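Local coordinates for yuaD protein (Bacillus subtilis, PDB 1ORU) that is of unknown function but belongs to the MOSC-domain family, whose members are thought to bind molybdenum and may take part in metal-sulfur cluster chemistry, at residues A[15-20]-A[24-29]; A[82-87]-A[147-152]. All blocks are in the same frame, centred on the assembly; numbering follows the deposited sequence. Where two conformers were deposited one is given.

Contact 1 of 2, residues A[15-20]-A[24-29]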
# COMPACT_ATOMS: atom_id res chain seq x y z
N LEU A 15 23.14 -1.69 1.72
CA LEU A 15 22.30 -0.50 1.81
C LEU A 15 22.89 0.51 0.83
O LEU A 15 24.12 0.60 0.69
CB LEU A 15 22.34 0.07 3.23
CG LEU A 15 21.92 -0.88 4.35
CD1 LEU A 15 22.08 -0.17 5.69
CD2 LEU A 15 20.47 -1.34 4.15
N TYR A 16 22.04 1.26 0.14
CA TYR A 16 22.52 2.21 -0.86
C TYR A 16 21.64 3.46 -0.93
O TYR A 16 20.45 3.42 -0.64
CB TYR A 16 22.52 1.56 -2.25
CG TYR A 16 22.99 0.12 -2.27
CD1 TYR A 16 24.28 -0.20 -2.66
CD2 TYR A 16 22.12 -0.92 -1.93
CE1 TYR A 16 24.71 -1.53 -2.71
CE2 TYR A 16 22.53 -2.24 -1.98
CZ TYR A 16 23.82 -2.55 -2.36
OH TYR A 16 24.22 -3.86 -2.41
N ILE A 17 22.24 4.57 -1.35
CA ILE A 17 21.49 5.82 -1.47
C ILE A 17 21.75 6.49 -2.81
O ILE A 17 22.83 6.36 -3.39
CB ILE A 17 21.89 6.80 -0.35
CG1 ILE A 17 20.92 7.99 -0.33
CG2 ILE A 17 23.31 7.30 -0.57
CD1 ILE A 17 21.16 8.97 0.81
N ALA A 18 20.73 7.20 -3.30
CA ALA A 18 20.83 7.95 -4.55
C ALA A 18 20.93 9.39 -4.09
O ALA A 18 19.92 10.06 -3.91
CB ALA A 18 19.58 7.74 -5.40
N ASP A 19 22.16 9.87 -3.87
CA ASP A 19 22.37 11.22 -3.37
C ASP A 19 22.45 12.31 -4.43
O ASP A 19 22.62 13.49 -4.11
CB ASP A 19 23.62 11.26 -2.48
CG ASP A 19 24.89 10.89 -3.23
OD1 ASP A 19 24.92 9.81 -3.86
OD2 ASP A 19 25.86 11.67 -3.17
N THR A 20 22.32 11.92 -5.69
CA THR A 20 22.34 12.88 -6.79
C THR A 20 21.12 12.61 -7.67
O THR A 20 20.22 11.87 -7.28
CB THR A 20 23.62 12.75 -7.65
OG1 THR A 20 23.60 11.50 -8.36
CG2 THR A 20 24.84 12.81 -6.78
N VAL A 24 21.33 5.45 -10.10
CA VAL A 24 22.27 4.41 -9.73
C VAL A 24 22.75 4.80 -8.33
O VAL A 24 23.34 5.87 -8.14
CB VAL A 24 23.45 4.33 -10.71
CG1 VAL A 24 24.52 3.39 -10.18
CG2 VAL A 24 22.95 3.84 -12.06
N THR A 25 22.46 3.95 -7.36
CA THR A 25 22.79 4.21 -5.97
C THR A 25 24.22 3.86 -5.59
O THR A 25 24.92 3.18 -6.34
CB THR A 25 21.81 3.45 -5.06
OG1 THR A 25 21.84 2.06 -5.40
CG2 THR A 25 20.40 3.97 -5.26
N LYS A 26 24.66 4.36 -4.43
CA LYS A 26 26.00 4.07 -3.94
C LYS A 26 25.91 3.47 -2.54
O LYS A 26 25.13 3.93 -1.70
CB LYS A 26 26.89 5.32 -3.94
CG LYS A 26 26.39 6.48 -3.11
CD LYS A 26 27.34 7.66 -3.23
CE LYS A 26 27.47 8.13 -4.68
NZ LYS A 26 28.31 9.35 -4.80
N GLN A 27 26.71 2.44 -2.30
CA GLN A 27 26.68 1.74 -1.02
C GLN A 27 27.06 2.59 0.19
O GLN A 27 27.98 3.41 0.13
CB GLN A 27 27.55 0.48 -1.10
CG GLN A 27 27.34 -0.47 0.06
CD GLN A 27 27.89 -1.86 -0.21
OE1 GLN A 27 28.69 -2.06 -1.13
NE2 GLN A 27 27.48 -2.83 0.60
N MSE A 28 26.33 2.37 1.27
CA MSE A 28 26.53 3.07 2.54
C MSE A 28 26.59 2.03 3.65
O MSE A 28 26.05 0.93 3.52
CB MSE A 28 25.34 4.00 2.82
CG MSE A 28 25.09 5.08 1.79
SE MSE A 28 26.47 6.43 1.81
CE MSE A 28 25.96 7.36 3.42
N ASP A 29 27.24 2.39 4.75
CA ASP A 29 27.35 1.49 5.88
C ASP A 29 26.08 1.60 6.72
O ASP A 29 25.74 0.68 7.47
CB ASP A 29 28.56 1.86 6.75
CG ASP A 29 28.37 3.17 7.48
OD1 ASP A 29 28.10 4.19 6.82
OD2 ASP A 29 28.50 3.18 8.72
O HOH W 1 25.84 -1.56 2.78
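Tyr-16 lies against Gln-27 and Thr-25 where strands 15-17 and 26-28 form an antiparallel beta hairpin. Its ring meets Gln-27 obliquely, CD1 coming 3.5 Å from Gln-27 CA, while CE1 meets the CB and CG of that glutamine. CG beside the backbone N (chi1 -40°) carries the ring to this partner of the non-hydrogen-bonded pair, whose amide plane is turned 34° from it. Across the ring's root stands Thr-25, whose OG1 is 3.3 Å from Tyr-16 CB and donates to the carbonyl of Ala-96. On the other face, Ile-17 CG2 packs 3.7 Å from CG of Met-28, a selenomethionine. The Lys-26 chain, bent at chi3 (60°), passes Asp-19 OD1 with CE at 3.2 Å, and NZ makes a long salt bridge to the same OD1 at 3.5 Å.

Behind these side chains, Ile-17 and Lys-26 exchange two backbone bonds, N to O in each direction, and Met-28 N donates to Leu-15 O over 2.9 Å. A water accepts from Leu-15 N and Gln-27 NE2 and donates to Met-28 O. The tyrosine ring sits between the hairpin, the loop residues Pro-91 and Glu-92, and Ala-99 of strand 98-101, which pairs with strand 5-17. Cutting Tyr-16 back to an alanine is likely to open a gap beside Gln-27 and take the ring from Pro-91 and Glu-92. Backbone bonds thus set the register, the tyrosine ring covers one face and Ile-17 with Met-28 the other, and the charged pair adds a probably modest, solvent-screened attraction.

Contact 2 of 2, residues A[82-87]-A[147-152]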
# COMPACT_ATOMS: atom_id res chain seq x y z
N LEU A 82 21.62 -14.63 -14.85
CA LEU A 82 21.61 -15.87 -15.61
C LEU A 82 20.72 -15.79 -16.84
O LEU A 82 21.12 -16.17 -17.93
CB LEU A 82 21.15 -17.04 -14.73
CG LEU A 82 22.24 -17.83 -14.01
CD1 LEU A 82 23.02 -16.92 -13.07
CD2 LEU A 82 21.60 -18.97 -13.24
N LYS A 83 19.50 -15.29 -16.65
CA LYS A 83 18.56 -15.17 -17.76
C LYS A 83 19.05 -14.23 -18.85
O LYS A 83 18.75 -14.41 -20.03
CB LYS A 83 17.19 -14.73 -17.24
CG LYS A 83 16.55 -15.74 -16.29
CD LYS A 83 15.27 -15.22 -15.65
CE LYS A 83 14.15 -15.02 -16.67
NZ LYS A 83 12.92 -14.46 -16.03
N MSE A 84 19.83 -13.22 -18.47
CA MSE A 84 20.35 -12.26 -19.44
C MSE A 84 21.68 -12.71 -20.04
O MSE A 84 22.15 -12.14 -21.03
CB MSE A 84 20.54 -10.90 -18.79
CG MSE A 84 19.24 -10.20 -18.43
SE MSE A 84 19.60 -8.50 -17.66
CE MSE A 84 20.14 -7.55 -19.27
N GLY A 85 22.29 -13.72 -19.44
CA GLY A 85 23.57 -14.21 -19.94
C GLY A 85 24.75 -13.33 -19.56
O GLY A 85 25.75 -13.29 -20.28
N VAL A 86 24.63 -12.61 -18.45
CA VAL A 86 25.72 -11.76 -17.98
C VAL A 86 26.25 -12.29 -16.65
O VAL A 86 25.50 -12.89 -15.88
CB VAL A 86 25.28 -10.28 -17.82
CG1 VAL A 86 24.87 -9.71 -19.17
CG2 VAL A 86 24.14 -10.19 -16.82
N PRO A 87 27.54 -12.05 -16.35
CA PRO A 87 28.17 -12.51 -15.11
C PRO A 87 27.57 -12.00 -13.81
O PRO A 87 27.56 -12.73 -12.81
CB PRO A 87 29.63 -12.07 -15.30
CG PRO A 87 29.50 -10.84 -16.11
CD PRO A 87 28.47 -11.24 -17.14
N PRO A 147 24.63 -7.70 -27.32
CA PRO A 147 23.43 -7.10 -27.92
C PRO A 147 22.09 -7.15 -27.19
O PRO A 147 21.79 -8.08 -26.45
CB PRO A 147 23.35 -7.81 -29.27
CG PRO A 147 23.81 -9.19 -28.92
CD PRO A 147 25.03 -8.91 -28.06
N LYS A 148 21.30 -6.11 -27.44
CA LYS A 148 19.95 -5.95 -26.91
C LYS A 148 19.72 -6.33 -25.45
O LYS A 148 18.73 -6.98 -25.12
CB LYS A 148 18.97 -6.73 -27.79
CG LYS A 148 19.07 -6.39 -29.27
CD LYS A 148 18.06 -7.18 -30.08
CE LYS A 148 18.14 -6.82 -31.56
NZ LYS A 148 19.47 -7.14 -32.14
N LEU A 149 20.63 -5.91 -24.57
CA LEU A 149 20.46 -6.25 -23.16
C LEU A 149 19.37 -5.43 -22.47
O LEU A 149 18.74 -5.91 -21.54
CB LEU A 149 21.79 -6.09 -22.40
CG LEU A 149 22.88 -7.12 -22.73
CD1 LEU A 149 24.03 -6.97 -21.73
CD2 LEU A 149 22.31 -8.52 -22.66
N ALA A 150 19.15 -4.20 -22.93
CA ALA A 150 18.12 -3.36 -22.31
C ALA A 150 16.75 -4.02 -22.41
O ALA A 150 16.03 -4.13 -21.41
CB ALA A 150 18.09 -1.99 -22.97
N SER A 151 16.38 -4.45 -23.61
CA SER A 151 15.09 -5.09 -23.79
C SER A 151 15.11 -6.46 -23.11
O SER A 151 14.08 -6.94 -22.63
CB SER A 151 14.77 -5.24 -25.28
OG SER A 151 15.76 -6.01 -25.95
N ALA A 152 16.29 -7.07 -23.05
CA ALA A 152 16.43 -8.37 -22.41
C ALA A 152 16.12 -8.26 -20.91
O ALA A 152 15.52 -9.16 -20.32
CB ALA A 152 17.84 -8.91 -22.61
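Met-84 ends helix 74-84 and its CA lies 6.3 Å from the CA of Ala-152 in the first turn of helix 149-156, so the end of one helix faces the start of another. The exit from the first helix is a Schellman motif: Gly-85 takes positive phi (78°), with two bonds back into the last turn, one of them Gly-85 N to Leu-82 O. The turn sends the chain on to Val-86, which, like Met-84, points toward helix 149-156. Lys-148 is the N-cap residue of that helix, and its O accepts from Ala-152 N.

Three side chains carry most of the contact, which is apolar and largely buried. Met-84, a selenomethionine, starts with CG beside the backbone N, runs straight through chi2 and bends at chi3 (74°), which brings its terminal methyl to the backbone and root of Leu-149. There CE touches Leu-149 O at 3.1 Å, a close contact of a methyl with a carbonyl oxygen. The same CE lies 3.8 Å from Leu-149 CB and, more loosely, 4.3 Å from Ala-152 CB, one turn further along. Leu-149 crosses the selenomethionine obliquely, its CD2 lying 4.0 Å from Met-84 O. Its other branch reaches toward Val-86, the two side chains approaching tip to tip.

Around them, Ile-139 packs on Met-84 and Tyr-143 touches both Val-86 and Leu-149, an apolar cluster where the ends of helices 74-84 and 149-156 and the loop residue Tyr-143 meet helix 133-142. Gln-140 OE1 accepts from Leu-149 N in the first turn. Lys-83 NZ bonds to the carbonyl of His-156, a polar tie between the same two helices. The tip contact itself is made by Val-86 CG1, which lies 3.8 Å from Leu-149 CD1.

How the contacts relate
Contacts 1 and 2 follow one another along the chain, the hairpin of 15-20 and 24-29 closing before the pairing of 82-87 with 147-152 begins. Their centres are 24 Å apart and their nearest atoms about 13 Å, without touching. Contact 1 lies at the edge of the mixed beta sheet, where strand 26-28 extends it beside strand 5-17, its centre about 12 Å from the centre of the chain. Contact 2 ties together two helices further out, its centre about 20 Å from that of the chain. Both contacts belong to the MOSC region of the protein, and neither includes a bound metal or cofactor.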